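Long-range contacts in salt-tolerant glutaminase (Micrococcus luteus, PDB 3AGD), which probably catalyses the hydrolysis of L-glutamine to L-glutamate and ammonium, as a homotetrameric enzyme of the glutaminase family: residues D35-L43 with C52-F60; M142-D153 with A196-M207. All blocks are in the same frame, centred on the assembly; numbering follows the deposited sequence.

Contact 1. Residues D35-L43 with C52-F60; sequences DPDRFGIAL and CAGDADVEF
The beta hairpin of strands 40-44 and 50-54 pairs I41 with A53 as a hydrogen-bonded antiparallel couple: I41 N reaches A53 O at 3.0 Å, and A53 N returns a bond of the same length to I41 O. G40 with G54 and A42 with C52 are the flanking non-hydrogen-bonded pairs. A42 CB lies 3.7 Å from C52 CB, and A56 CB comes in beside I41 O on that same face; behind the other face, I41 and A53 meet helix 4-16. Within the five-stranded antiparallel sheet of the glutaminase domain, which belongs to the beta-lactamase clan, 50-54 is an outermost strand. At the two glycines the backbones come close, G40 CA lying 4.3 Å from G54 CA, and G54 takes a positive phi. Past G54 the chain turns away through an inverse gamma turn at D55 and a type I turn, D55 to V58. D55 grips F39 at both ends of the residue. Its N donates to F39 O, while F39 N meets the anti lone pair of D55 OD2 at 2.9 Å, nearly straight (165°). With chi1 at -53°, the D55 carboxylate sits beside its own backbone N, facing F39. A water also joins OD2 to D37 O. Farther out, V58 CG1 lies over one face of the R38 guanidinium.

Contact 2. Residues M142-D153 with A196-M207; sequences MSLLAGRRLSVD and AVLVTVKDLAVM
R148 and D203 form the charged link of this contact, a side-on salt bridge in which R148 NE meets D203 OD1 at 3.0 Å and R148 NH1 meets D203 OD2 at 2.8 Å. Both oxygens are approached on their syn sides, yet the guanidinium and carboxylate planes stand 42° apart. R148 gets there by an extended chain from CG to NE, and L150 CD2 rests over the centre of one guanidinium face. Y366 of the second subunit packs on both R148 and D203. The anti lone pair of D203 OD2 accepts T200 N, and a water joins D203 OD1 to A146 O.

Backbone bonds tie the loop ahead of helix 154-161 to A196-L198, which leads into the short strand 198-199: L198 N donates to S151 O at 2.8 Å and D153 N to A196 O at 2.7 Å, framing the single bridge V152-V197. A second water spans S151 N and L198 O.

Apolar contacts fill the remainder. M142 CE meets V197 CG2 tip to tip, a tight 3.4 Å. M207, bent at chi3 (81°), lays its CG and SD along A146 CB and brings CE to M142 CB at 3.6 Å. L150 CD1 touches V199 CG1, and V152 CG1 presses on A196 CB.

Segments 142-146 and 201-207 of the two helices run almost perpendicular, at 88°. From C195, a residue of the L-glutamate site (empty in this chain), the backbone runs through A196 and the short strand to T200, the N-cap of helix 201-212, whose OG1 accepts D203 N at 3.2 Å in a capping box.

Contact 1 is partly buried at an outer edge of the five-stranded sheet, whereas contact 2 is a buried junction of helices and loops; they lie about 14 Å apart, centre to centre, in the glutaminase part of the chain. The chemistry follows the location: paired backbones and small side chains in the hairpin, methionine-rich apolar contacts in the interior of contact 2, and its salt bridge beside the second subunit, which does not touch contact 1. The two join directly where F60 pairs with V199 and A56 with K202 through backbone bonds, while V201 packs against A42, setting helix 201-212 on the sheet. E59 of contact 1 also forms a salt bridge to R148 NH1 of contact 2.

Contact 1. Residues D35-L43 with C52-F60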
ATOM      1  N   ASP A  35      13.401  -1.936 -34.050  1.00 30.34           N
ATOM      2  CA  ASP A  35      12.306  -1.141 -34.606  1.00 29.74           C
ATOM      3  C   ASP A  35      11.753  -0.292 -33.462  1.00 29.23           C
ATOM      4  O   ASP A  35      11.218  -0.818 -32.487  1.00 27.17           O
ATOM      5  CB  ASP A  35      11.222  -2.078 -35.150  1.00 31.02           C
ATOM      6  CG  ASP A  35      10.052  -1.338 -35.785  1.00 34.70           C
ATOM      7  OD1 ASP A  35      10.036  -0.086 -35.796  1.00 34.39           O
ATOM      8  OD2 ASP A  35       9.136  -2.031 -36.275  1.00 37.42           O
ATOM      9  N   PRO A  36      11.885   1.038 -33.562  1.00 30.13           N
ATOM     10  CA  PRO A  36      11.386   1.917 -32.504  1.00 28.82           C
ATOM     11  C   PRO A  36       9.875   2.107 -32.535  1.00 31.08           C
ATOM     12  O   PRO A  36       9.272   2.523 -31.544  1.00 29.08           O
ATOM     13  CB  PRO A  36      12.130   3.215 -32.774  1.00 27.70           C
ATOM     14  CG  PRO A  36      12.157   3.243 -34.278  1.00 29.86           C
ATOM     15  CD  PRO A  36      12.557   1.816 -34.619  1.00 28.94           C
ATOM     16  N   ASP A  37       9.270   1.787 -33.674  1.00 32.61           N
ATOM     17  CA  ASP A  37       7.835   1.954 -33.854  1.00 32.75           C
ATOM     18  C   ASP A  37       6.997   0.812 -33.272  1.00 32.11           C
ATOM     19  O   ASP A  37       6.224   0.171 -33.985  1.00 30.83           O
ATOM     20  CB  ASP A  37       7.525   2.117 -35.346  1.00 38.67           C
ATOM     21  CG  ASP A  37       6.126   2.653 -35.599  1.00 45.26           C
ATOM     22  OD1 ASP A  37       5.672   2.603 -36.762  1.00 47.00           O
ATOM     23  OD2 ASP A  37       5.485   3.132 -34.637  1.00 47.00           O
ATOM     24  N   ARG A  38       7.155   0.557 -31.977  1.00 30.87           N
ATOM     25  CA  ARG A  38       6.391  -0.490 -31.311  1.00 31.75           C
ATOM     26  C   ARG A  38       5.926   0.027 -29.956  1.00 28.70           C
ATOM     27  O   ARG A  38       6.669   0.718 -29.259  1.00 25.80           O
ATOM     28  CB  ARG A  38       7.226  -1.775 -31.179  1.00 35.23           C
ATOM     29  CG  ARG A  38       7.511  -2.416 -32.537  1.00 42.84           C
ATOM     30  CD  ARG A  38       7.876  -3.894 -32.477  1.00 50.20           C
ATOM     31  NE  ARG A  38       9.255  -4.146 -32.059  1.00 58.54           N
ATOM     32  CZ  ARG A  38       9.880  -5.310 -32.227  1.00 61.16           C
ATOM     33  NH1 ARG A  38       9.252  -6.326 -32.808  1.00 58.89           N
ATOM     34  NH2 ARG A  38      11.130  -5.464 -31.808  1.00 64.04           N
ATOM     35  N   PHE A  39       4.686  -0.290 -29.600  1.00 27.33           N
ATOM     36  CA  PHE A  39       4.104   0.181 -28.348  1.00 26.92           C
ATOM     37  C   PHE A  39       2.978  -0.748 -27.893  1.00 27.24           C
ATOM     38  O   PHE A  39       1.921  -0.815 -28.521  1.00 28.57           O
ATOM     39  CB  PHE A  39       3.572   1.606 -28.559  1.00 24.80           C
ATOM     40  CG  PHE A  39       3.116   2.299 -27.298  1.00 24.53           C
ATOM     41  CD1 PHE A  39       3.462   1.818 -26.041  1.00 24.07           C
ATOM     42  CD2 PHE A  39       2.362   3.468 -27.377  1.00 24.01           C
ATOM     43  CE1 PHE A  39       3.068   2.486 -24.885  1.00 20.76           C
ATOM     44  CE2 PHE A  39       1.963   4.147 -26.224  1.00 24.95           C
ATOM     45  CZ  PHE A  39       2.318   3.652 -24.974  1.00 20.31           C
ATOM     46  N   GLY A  40       3.215  -1.465 -26.801  1.00 23.13           N
ATOM     47  CA  GLY A  40       2.214  -2.379 -26.285  1.00 24.57           C
ATOM     48  C   GLY A  40       2.012  -2.241 -24.790  1.00 25.69           C
ATOM     49  O   GLY A  40       2.895  -1.760 -24.073  1.00 27.12           O
ATOM     50  N   ILE A  41       0.850  -2.674 -24.315  1.00 21.29           N
ATOM     51  CA  ILE A  41       0.525  -2.588 -22.902  1.00 21.24           C
ATOM     52  C   ILE A  41      -0.419  -3.720 -22.501  1.00 23.93           C
ATOM     53  O   ILE A  41      -1.242  -4.163 -23.300  1.00 24.10           O
ATOM     54  CB  ILE A  41      -0.142  -1.234 -22.589  1.00 22.58           C
ATOM     55  CG1 ILE A  41      -0.332  -1.074 -21.082  1.00 23.42           C
ATOM     56  CG2 ILE A  41      -1.483  -1.145 -23.304  1.00 23.12           C
ATOM     57  CD1 ILE A  41      -0.638   0.348 -20.682  1.00 27.30           C
ATOM     58  N   ALA A  42      -0.300  -4.182 -21.261  1.00 21.00           N
ATOM     59  CA  ALA A  42      -1.149  -5.261 -20.775  1.00 17.93           C
ATOM     60  C   ALA A  42      -1.336  -5.177 -19.270  1.00 20.18           C
ATOM     61  O   ALA A  42      -0.414  -4.805 -18.537  1.00 22.35           O
ATOM     62  CB  ALA A  42      -0.540  -6.613 -21.142  1.00 13.12           C
ATOM     63  N   LEU A  43      -2.537  -5.519 -18.818  1.00 17.56           N
ATOM     64  CA  LEU A  43      -2.854  -5.511 -17.400  1.00 20.61           C
ATOM     65  C   LEU A  43      -3.346  -6.896 -17.022  1.00 21.14           C
ATOM     66  O   LEU A  43      -4.216  -7.445 -17.690  1.00 22.66           O
ATOM     67  CB  LEU A  43      -3.954  -4.492 -17.090  1.00 24.92           C
ATOM     68  CG  LEU A  43      -3.748  -3.019 -17.455  1.00 27.47           C
ATOM     69  CD1 LEU A  43      -4.947  -2.217 -16.962  1.00 24.60           C
ATOM     70  CD2 LEU A  43      -2.470  -2.491 -16.833  1.00 27.46           C
ATOM     71  N   CYS A  52      -5.320  -6.118 -22.750  1.00 26.01           N
ATOM     72  CA  CYS A  52      -4.173  -5.553 -23.452  1.00 27.62           C
ATOM     73  C   CYS A  52      -4.529  -4.805 -24.719  1.00 24.62           C
ATOM     74  O   CYS A  52      -5.671  -4.824 -25.168  1.00 26.62           O
ATOM     75  CB  CYS A  52      -3.162  -6.645 -23.805  1.00 34.50           C
ATOM     76  SG  CYS A  52      -3.572  -8.282 -23.220  1.00 41.17           S
ATOM     77  N   ALA A  53      -3.522  -4.157 -25.295  1.00 23.22           N
ATOM     78  CA  ALA A  53      -3.676  -3.388 -26.524  1.00 23.05           C
ATOM     79  C   ALA A  53      -2.300  -3.128 -27.128  1.00 24.44           C
ATOM     80  O   ALA A  53      -1.287  -3.188 -26.427  1.00 22.32           O
ATOM     81  CB  ALA A  53      -4.377  -2.067 -26.233  1.00 19.80           C
ATOM     82  N   GLY A  54      -2.272  -2.843 -28.427  1.00 23.66           N
ATOM     83  CA  GLY A  54      -1.018  -2.572 -29.105  1.00 22.58           C
ATOM     84  C   GLY A  54      -0.161  -3.809 -29.283  1.00 23.56           C
ATOM     85  O   GLY A  54      -0.681  -4.923 -29.358  1.00 21.93           O
ATOM     86  N   ASP A  55       1.155  -3.611 -29.346  1.00 24.51           N
ATOM     87  CA  ASP A  55       2.107  -4.709 -29.518  1.00 24.77           C
ATOM     88  C   ASP A  55       2.413  -5.366 -28.175  1.00 26.05           C
ATOM     89  O   ASP A  55       3.562  -5.387 -27.723  1.00 24.97           O
ATOM     90  CB  ASP A  55       3.404  -4.182 -30.140  1.00 26.31           C
ATOM     91  CG  ASP A  55       3.162  -3.396 -31.416  1.00 28.75           C
ATOM     92  OD1 ASP A  55       2.610  -3.970 -32.380  1.00 34.40           O
ATOM     93  OD2 ASP A  55       3.522  -2.202 -31.453  1.00 26.94           O
ATOM     94  N   ALA A  56       1.378  -5.915 -27.548  1.00 25.70           N
ATOM     95  CA  ALA A  56       1.515  -6.555 -26.249  1.00 24.85           C
ATOM     96  C   ALA A  56       2.015  -7.994 -26.327  1.00 25.07           C
ATOM     97  O   ALA A  56       2.199  -8.642 -25.298  1.00 24.52           O
ATOM     98  CB  ALA A  56       0.181  -6.509 -25.516  1.00 25.42           C
ATOM     99  N   ASP A  57       2.243  -8.494 -27.539  1.00 25.90           N
ATOM    100  CA  ASP A  57       2.700  -9.867 -27.705  1.00 28.64           C
ATOM    101  C   ASP A  57       4.022  -9.970 -28.469  1.00 27.75           C
ATOM    102  O   ASP A  57       4.355 -11.021 -29.018  1.00 27.83           O
ATOM    103  CB  ASP A  57       1.627 -10.686 -28.425  1.00 37.81           C
ATOM    104  CG  ASP A  57       1.784 -12.175 -28.200  1.00 50.58           C
ATOM    105  OD1 ASP A  57       1.124 -12.956 -28.918  1.00 57.08           O
ATOM    106  OD2 ASP A  57       2.559 -12.566 -27.300  1.00 54.93           O
ATOM    107  N   VAL A  58       4.766  -8.873 -28.507  1.00 27.01           N
ATOM    108  CA  VAL A  58       6.057  -8.842 -29.184  1.00 24.64           C
ATOM    109  C   VAL A  58       7.137  -9.043 -28.127  1.00 23.82           C
ATOM    110  O   VAL A  58       7.199  -8.297 -27.147  1.00 23.59           O
ATOM    111  CB  VAL A  58       6.282  -7.491 -29.883  1.00 21.31           C
ATOM    112  CG1 VAL A  58       7.671  -7.441 -30.478  1.00 22.29           C
ATOM    113  CG2 VAL A  58       5.238  -7.290 -30.967  1.00 22.06           C
ATOM    114  N   GLU A  59       7.983 -10.047 -28.324  1.00 22.50           N
ATOM    115  CA  GLU A  59       9.036 -10.345 -27.366  1.00 22.54           C
ATOM    116  C   GLU A  59      10.182  -9.349 -27.377  1.00 22.17           C
ATOM    117  O   GLU A  59      10.528  -8.781 -28.412  1.00 19.46           O
ATOM    118  CB  GLU A  59       9.599 -11.748 -27.608  1.00 23.80           C
ATOM    119  CG  GLU A  59       8.598 -12.876 -27.422  1.00 24.35           C
ATOM    120  CD  GLU A  59       9.265 -14.241 -27.363  1.00 26.31           C
ATOM    121  OE1 GLU A  59      10.304 -14.427 -28.037  1.00 27.79           O
ATOM    122  OE2 GLU A  59       8.748 -15.133 -26.654  1.00 23.88           O
ATOM    123  N   PHE A  60      10.768  -9.147 -26.202  1.00 21.40           N
ATOM    124  CA  PHE A  60      11.904  -8.253 -26.038  1.00 18.35           C
ATOM    125  C   PHE A  60      12.656  -8.735 -24.803  1.00 17.65           C
ATOM    126  O   PHE A  60      12.086  -9.430 -23.962  1.00 18.87           O
ATOM    127  CB  PHE A  60      11.424  -6.804 -25.862  1.00 19.79           C
ATOM    128  CG  PHE A  60      10.407  -6.625 -24.766  1.00 19.18           C
ATOM    129  CD1 PHE A  60      10.802  -6.550 -23.436  1.00 17.61           C
ATOM    130  CD2 PHE A  60       9.045  -6.563 -25.067  1.00 17.02           C
ATOM    131  CE1 PHE A  60       9.857  -6.419 -22.414  1.00 17.10           C
ATOM    132  CE2 PHE A  60       8.093  -6.434 -24.060  1.00 15.16           C
ATOM    133  CZ  PHE A  60       8.497  -6.361 -22.729  1.00 15.13           C
TER
HETATM  134  O   HOH W   1       3.676  -0.651 -33.742  1.00 38.63           O

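Contact 2. Residues M142-D153 with A196-M207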
ATOM      1  N   MET A 142      11.386 -16.875 -13.593  1.00 19.24           N
ATOM      2  CA  MET A 142      10.638 -15.991 -14.474  1.00 16.61           C
ATOM      3  C   MET A 142       9.617 -16.789 -15.281  1.00 19.94           C
ATOM      4  O   MET A 142       8.507 -16.314 -15.541  1.00 14.26           O
ATOM      5  CB  MET A 142      11.585 -15.234 -15.409  1.00 13.01           C
ATOM      6  CG  MET A 142      12.479 -14.243 -14.681  1.00 12.47           C
ATOM      7  SD  MET A 142      13.437 -13.152 -15.757  1.00 15.67           S
ATOM      8  CE  MET A 142      14.961 -14.087 -15.909  1.00 15.54           C
ATOM      9  N   SER A 143       9.995 -18.007 -15.666  1.00 22.53           N
ATOM     10  CA  SER A 143       9.110 -18.878 -16.438  1.00 22.55           C
ATOM     11  C   SER A 143       7.911 -19.332 -15.614  1.00 19.70           C
ATOM     12  O   SER A 143       6.780 -19.355 -16.102  1.00 16.66           O
ATOM     13  CB  SER A 143       9.876 -20.103 -16.938  1.00 23.95           C
ATOM     14  OG  SER A 143      10.830 -19.733 -17.916  1.00 27.23           O
ATOM     15  N   LEU A 144       8.164 -19.693 -14.360  1.00 23.67           N
ATOM     16  CA  LEU A 144       7.099 -20.144 -13.474  1.00 23.82           C
ATOM     17  C   LEU A 144       6.050 -19.057 -13.244  1.00 24.31           C
ATOM     18  O   LEU A 144       4.852 -19.341 -13.216  1.00 25.75           O
ATOM     19  CB  LEU A 144       7.686 -20.605 -12.138  1.00 20.62           C
ATOM     20  CG  LEU A 144       8.472 -21.921 -12.172  1.00 23.11           C
ATOM     21  CD1 LEU A 144       9.150 -22.160 -10.831  1.00 23.04           C
ATOM     22  CD2 LEU A 144       7.527 -23.069 -12.504  1.00 24.14           C
ATOM     23  N   LEU A 145       6.493 -17.813 -13.094  1.00 22.53           N
ATOM     24  CA  LEU A 145       5.559 -16.713 -12.869  1.00 20.85           C
ATOM     25  C   LEU A 145       4.879 -16.287 -14.169  1.00 21.57           C
ATOM     26  O   LEU A 145       3.730 -15.854 -14.157  1.00 21.53           O
ATOM     27  CB  LEU A 145       6.279 -15.520 -12.237  1.00 21.89           C
ATOM     28  CG  LEU A 145       7.090 -15.846 -10.978  1.00 27.70           C
ATOM     29  CD1 LEU A 145       7.568 -14.554 -10.335  1.00 29.56           C
ATOM     30  CD2 LEU A 145       6.239 -16.648 -10.001  1.00 25.22           C
ATOM     31  N   ALA A 146       5.585 -16.418 -15.290  1.00 21.00           N
ATOM     32  CA  ALA A 146       5.009 -16.051 -16.581  1.00 22.42           C
ATOM     33  C   ALA A 146       4.001 -17.115 -17.019  1.00 25.29           C
ATOM     34  O   ALA A 146       3.100 -16.840 -17.808  1.00 23.81           O
ATOM     35  CB  ALA A 146       6.105 -15.911 -17.633  1.00 18.87           C
ATOM     36  N   GLY A 147       4.167 -18.331 -16.507  1.00 26.19           N
ATOM     37  CA  GLY A 147       3.264 -19.410 -16.855  1.00 28.04           C
ATOM     38  C   GLY A 147       3.689 -20.178 -18.093  1.00 30.94           C
ATOM     39  O   GLY A 147       2.921 -20.977 -18.619  1.00 31.51           O
ATOM     40  N   ARG A 148       4.905 -19.934 -18.573  1.00 31.91           N
ATOM     41  CA  ARG A 148       5.404 -20.636 -19.751  1.00 31.79           C
ATOM     42  C   ARG A 148       6.926 -20.613 -19.779  1.00 32.47           C
ATOM     43  O   ARG A 148       7.549 -19.705 -19.229  1.00 33.14           O
ATOM     44  CB  ARG A 148       4.844 -20.003 -21.035  1.00 30.87           C
ATOM     45  CG  ARG A 148       5.465 -18.666 -21.422  1.00 31.03           C
ATOM     46  CD  ARG A 148       4.727 -18.034 -22.602  1.00 33.54           C
ATOM     47  NE  ARG A 148       5.325 -16.766 -23.022  1.00 36.10           N
ATOM     48  CZ  ARG A 148       6.428 -16.658 -23.761  1.00 34.96           C
ATOM     49  NH1 ARG A 148       6.894 -15.459 -24.084  1.00 33.51           N
ATOM     50  NH2 ARG A 148       7.058 -17.744 -24.191  1.00 32.98           N
ATOM     51  N   ARG A 149       7.519 -21.624 -20.408  1.00 30.10           N
ATOM     52  CA  ARG A 149       8.967 -21.721 -20.513  1.00 34.12           C
ATOM     53  C   ARG A 149       9.500 -20.567 -21.350  1.00 32.39           C
ATOM     54  O   ARG A 149       9.128 -20.409 -22.511  1.00 34.53           O
ATOM     55  CB  ARG A 149       9.365 -23.050 -21.161  1.00 41.41           C
ATOM     56  CG  ARG A 149       9.074 -24.278 -20.312  1.00 51.94           C
ATOM     57  CD  ARG A 149       9.374 -25.568 -21.075  1.00 62.36           C
ATOM     58  NE  ARG A 149       9.342 -26.739 -20.201  1.00 69.48           N
ATOM     59  CZ  ARG A 149      10.213 -26.965 -19.220  1.00 74.74           C
ATOM     60  NH1 ARG A 149      11.193 -26.101 -18.985  1.00 75.43           N
ATOM     61  NH2 ARG A 149      10.104 -28.053 -18.468  1.00 76.74           N
ATOM     62  N   LEU A 150      10.371 -19.758 -20.756  1.00 29.17           N
ATOM     63  CA  LEU A 150      10.947 -18.617 -21.460  1.00 24.58           C
ATOM     64  C   LEU A 150      12.319 -18.987 -22.008  1.00 22.66           C
ATOM     65  O   LEU A 150      12.941 -19.943 -21.545  1.00 24.11           O
ATOM     66  CB  LEU A 150      11.075 -17.428 -20.508  1.00 20.71           C
ATOM     67  CG  LEU A 150       9.792 -16.963 -19.821  1.00 17.06           C
ATOM     68  CD1 LEU A 150      10.122 -15.864 -18.822  1.00 13.80           C
ATOM     69  CD2 LEU A 150       8.796 -16.467 -20.859  1.00 19.13           C
ATOM     70  N   SER A 151      12.791 -18.226 -22.991  1.00 20.84           N
ATOM     71  CA  SER A 151      14.094 -18.482 -23.594  1.00 23.46           C
ATOM     72  C   SER A 151      14.952 -17.225 -23.592  1.00 21.78           C
ATOM     73  O   SER A 151      14.437 -16.108 -23.563  1.00 21.27           O
ATOM     74  CB  SER A 151      13.931 -18.964 -25.039  1.00 25.88           C
ATOM     75  OG  SER A 151      13.113 -20.114 -25.103  1.00 33.21           O
ATOM     76  N   VAL A 152      16.263 -17.424 -23.644  1.00 18.94           N
ATOM     77  CA  VAL A 152      17.216 -16.327 -23.662  1.00 19.30           C
ATOM     78  C   VAL A 152      17.530 -15.934 -25.107  1.00 23.98           C
ATOM     79  O   VAL A 152      17.655 -16.799 -25.977  1.00 26.07           O
ATOM     80  CB  VAL A 152      18.539 -16.736 -22.980  1.00 17.42           C
ATOM     81  CG1 VAL A 152      19.523 -15.578 -23.006  1.00 15.47           C
ATOM     82  CG2 VAL A 152      18.277 -17.177 -21.552  1.00 15.97           C
ATOM     83  N   ASP A 153      17.637 -14.634 -25.365  1.00 19.24           N
ATOM     84  CA  ASP A 153      17.987 -14.164 -26.697  1.00 20.71           C
ATOM     85  C   ASP A 153      19.514 -14.080 -26.709  1.00 22.13           C
ATOM     86  O   ASP A 153      20.103 -13.068 -26.313  1.00 17.97           O
ATOM     87  CB  ASP A 153      17.384 -12.789 -26.965  1.00 22.50           C
ATOM     88  CG  ASP A 153      17.671 -12.298 -28.366  1.00 33.22           C
ATOM     89  OD1 ASP A 153      18.832 -11.940 -28.652  1.00 36.90           O
ATOM     90  OD2 ASP A 153      16.736 -12.281 -29.190  1.00 42.27           O
ATOM     91  N   ALA A 196      18.825 -11.135 -20.808  1.00 17.37           N
ATOM     92  CA  ALA A 196      18.516 -11.462 -22.194  1.00 19.80           C
ATOM     93  C   ALA A 196      17.308 -12.381 -22.321  1.00 22.13           C
ATOM     94  O   ALA A 196      16.987 -12.839 -23.423  1.00 24.11           O
ATOM     95  CB  ALA A 196      19.733 -12.099 -22.867  1.00 17.55           C
ATOM     96  N   VAL A 197      16.645 -12.661 -21.201  1.00 18.98           N
ATOM     97  CA  VAL A 197      15.462 -13.511 -21.230  1.00 17.79           C
ATOM     98  C   VAL A 197      14.350 -12.781 -21.982  1.00 18.05           C
ATOM     99  O   VAL A 197      14.076 -11.614 -21.718  1.00 16.06           O
ATOM    100  CB  VAL A 197      14.976 -13.855 -19.805  1.00 18.01           C
ATOM    101  CG1 VAL A 197      13.638 -14.585 -19.869  1.00 20.28           C
ATOM    102  CG2 VAL A 197      16.004 -14.716 -19.108  1.00 17.41           C
ATOM    103  N   LEU A 198      13.713 -13.483 -22.914  1.00 19.48           N
ATOM    104  CA  LEU A 198      12.641 -12.925 -23.734  1.00 20.93           C
ATOM    105  C   LEU A 198      11.243 -12.989 -23.124  1.00 21.45           C
ATOM    106  O   LEU A 198      10.774 -14.047 -22.700  1.00 22.94           O
ATOM    107  CB  LEU A 198      12.624 -13.623 -25.099  1.00 22.09           C
ATOM    108  CG  LEU A 198      13.827 -13.360 -26.014  1.00 20.46           C
ATOM    109  CD1 LEU A 198      13.856 -14.381 -27.154  1.00 17.52           C
ATOM    110  CD2 LEU A 198      13.743 -11.929 -26.553  1.00 19.56           C
ATOM    111  N   VAL A 199      10.578 -11.841 -23.092  1.00 20.48           N
ATOM    112  CA  VAL A 199       9.225 -11.747 -22.566  1.00 17.98           C
ATOM    113  C   VAL A 199       8.439 -10.740 -23.398  1.00 16.37           C
ATOM    114  O   VAL A 199       9.022  -9.931 -24.121  1.00 13.48           O
ATOM    115  CB  VAL A 199       9.201 -11.271 -21.089  1.00 18.17           C
ATOM    116  CG1 VAL A 199       9.928 -12.268 -20.202  1.00 20.19           C
ATOM    117  CG2 VAL A 199       9.830  -9.882 -20.976  1.00 19.01           C
ATOM    118  N   THR A 200       7.115 -10.809 -23.297  1.00 16.13           N
ATOM    119  CA  THR A 200       6.237  -9.888 -24.000  1.00 18.27           C
ATOM    120  C   THR A 200       5.568  -9.048 -22.921  1.00 22.24           C
ATOM    121  O   THR A 200       5.690  -9.342 -21.727  1.00 21.71           O
ATOM    122  CB  THR A 200       5.119 -10.622 -24.756  1.00 20.32           C
ATOM    123  OG1 THR A 200       4.254 -11.262 -23.808  1.00 20.05           O
ATOM    124  CG2 THR A 200       5.702 -11.677 -25.699  1.00 21.92           C
ATOM    125  N   VAL A 201       4.863  -8.006 -23.340  1.00 22.53           N
ATOM    126  CA  VAL A 201       4.148  -7.151 -22.406  1.00 25.32           C
ATOM    127  C   VAL A 201       3.238  -8.011 -21.526  1.00 23.32           C
ATOM    128  O   VAL A 201       3.147  -7.804 -20.312  1.00 20.63           O
ATOM    129  CB  VAL A 201       3.271  -6.148 -23.157  1.00 35.22           C
ATOM    130  CG1 VAL A 201       2.426  -5.375 -22.184  1.00 42.02           C
ATOM    131  CG2 VAL A 201       4.133  -5.210 -23.962  1.00 42.81           C
ATOM    132  N   LYS A 202       2.566  -8.973 -22.153  1.00 22.42           N
ATOM    133  CA  LYS A 202       1.654  -9.864 -21.448  1.00 23.77           C
ATOM    134  C   LYS A 202       2.377 -10.691 -20.395  1.00 23.73           C
ATOM    135  O   LYS A 202       1.853 -10.907 -19.304  1.00 25.10           O
ATOM    136  CB  LYS A 202       0.952 -10.797 -22.437  1.00 24.95           C
ATOM    137  CG  LYS A 202      -0.044 -10.103 -23.357  1.00 27.44           C
ATOM    138  CD  LYS A 202      -0.685 -11.114 -24.303  1.00 32.15           C
ATOM    139  CE  LYS A 202      -1.719 -10.472 -25.208  1.00 41.39           C
ATOM    140  NZ  LYS A 202      -2.361 -11.470 -26.121  1.00 44.67           N
ATOM    141  N   ASP A 203       3.571 -11.170 -20.725  1.00 22.97           N
ATOM    142  CA  ASP A 203       4.342 -11.953 -19.771  1.00 24.70           C
ATOM    143  C   ASP A 203       4.599 -11.118 -18.520  1.00 21.45           C
ATOM    144  O   ASP A 203       4.364 -11.571 -17.398  1.00 22.31           O
ATOM    145  CB  ASP A 203       5.685 -12.375 -20.368  1.00 26.36           C
ATOM    146  CG  ASP A 203       5.544 -13.404 -21.466  1.00 27.57           C
ATOM    147  OD1 ASP A 203       4.865 -14.433 -21.248  1.00 25.39           O
ATOM    148  OD2 ASP A 203       6.127 -13.188 -22.545  1.00 28.28           O
ATOM    149  N   LEU A 204       5.082  -9.895 -18.721  1.00 17.91           N
ATOM    150  CA  LEU A 204       5.380  -9.004 -17.604  1.00 21.22           C
ATOM    151  C   LEU A 204       4.163  -8.747 -16.724  1.00 22.22           C
ATOM    152  O   LEU A 204       4.255  -8.805 -15.501  1.00 24.40           O
ATOM    153  CB  LEU A 204       5.930  -7.664 -18.111  1.00 21.33           C
ATOM    154  CG  LEU A 204       7.393  -7.639 -18.557  1.00 19.72           C
ATOM    155  CD1 LEU A 204       7.772  -6.220 -18.947  1.00 19.19           C
ATOM    156  CD2 LEU A 204       8.287  -8.129 -17.422  1.00 16.26           C
ATOM    157  N   ALA A 205       3.025  -8.461 -17.350  1.00 19.78           N
ATOM    158  CA  ALA A 205       1.797  -8.196 -16.608  1.00 19.16           C
ATOM    159  C   ALA A 205       1.480  -9.348 -15.656  1.00 18.48           C
ATOM    160  O   ALA A 205       1.225  -9.137 -14.471  1.00 19.61           O
ATOM    161  CB  ALA A 205       0.632  -7.981 -17.581  1.00 17.26           C
ATOM    162  N   VAL A 206       1.509 -10.567 -16.179  1.00 17.64           N
ATOM    163  CA  VAL A 206       1.208 -11.743 -15.374  1.00 17.52           C
ATOM    164  C   VAL A 206       2.251 -11.964 -14.287  1.00 18.60           C
ATOM    165  O   VAL A 206       1.916 -12.310 -13.155  1.00 20.09           O
ATOM    166  CB  VAL A 206       1.107 -13.003 -16.259  1.00 19.59           C
ATOM    167  CG1 VAL A 206       0.851 -14.228 -15.396  1.00 18.03           C
ATOM    168  CG2 VAL A 206      -0.023 -12.824 -17.284  1.00 20.45           C
ATOM    169  N   MET A 207       3.519 -11.774 -14.636  1.00 18.23           N
ATOM    170  CA  MET A 207       4.601 -11.935 -13.674  1.00 17.15           C
ATOM    171  C   MET A 207       4.393 -10.903 -12.559  1.00 17.61           C
ATOM    172  O   MET A 207       4.473 -11.224 -11.370  1.00 18.59           O
ATOM    173  CB  MET A 207       5.945 -11.729 -14.379  1.00 17.47           C
ATOM    174  CG  MET A 207       6.296 -12.858 -15.359  1.00 17.25           C
ATOM    175  SD  MET A 207       7.571 -12.413 -16.568  1.00 19.89           S
ATOM    176  CE  MET A 207       9.066 -12.663 -15.578  1.00 14.20           C
TER
HETATM  177  O   HOH W   2       2.725 -15.416 -19.921  1.00 24.22           O
HETATM  178  O   HOH W   3      10.798 -16.664 -24.144  1.00 27.88           O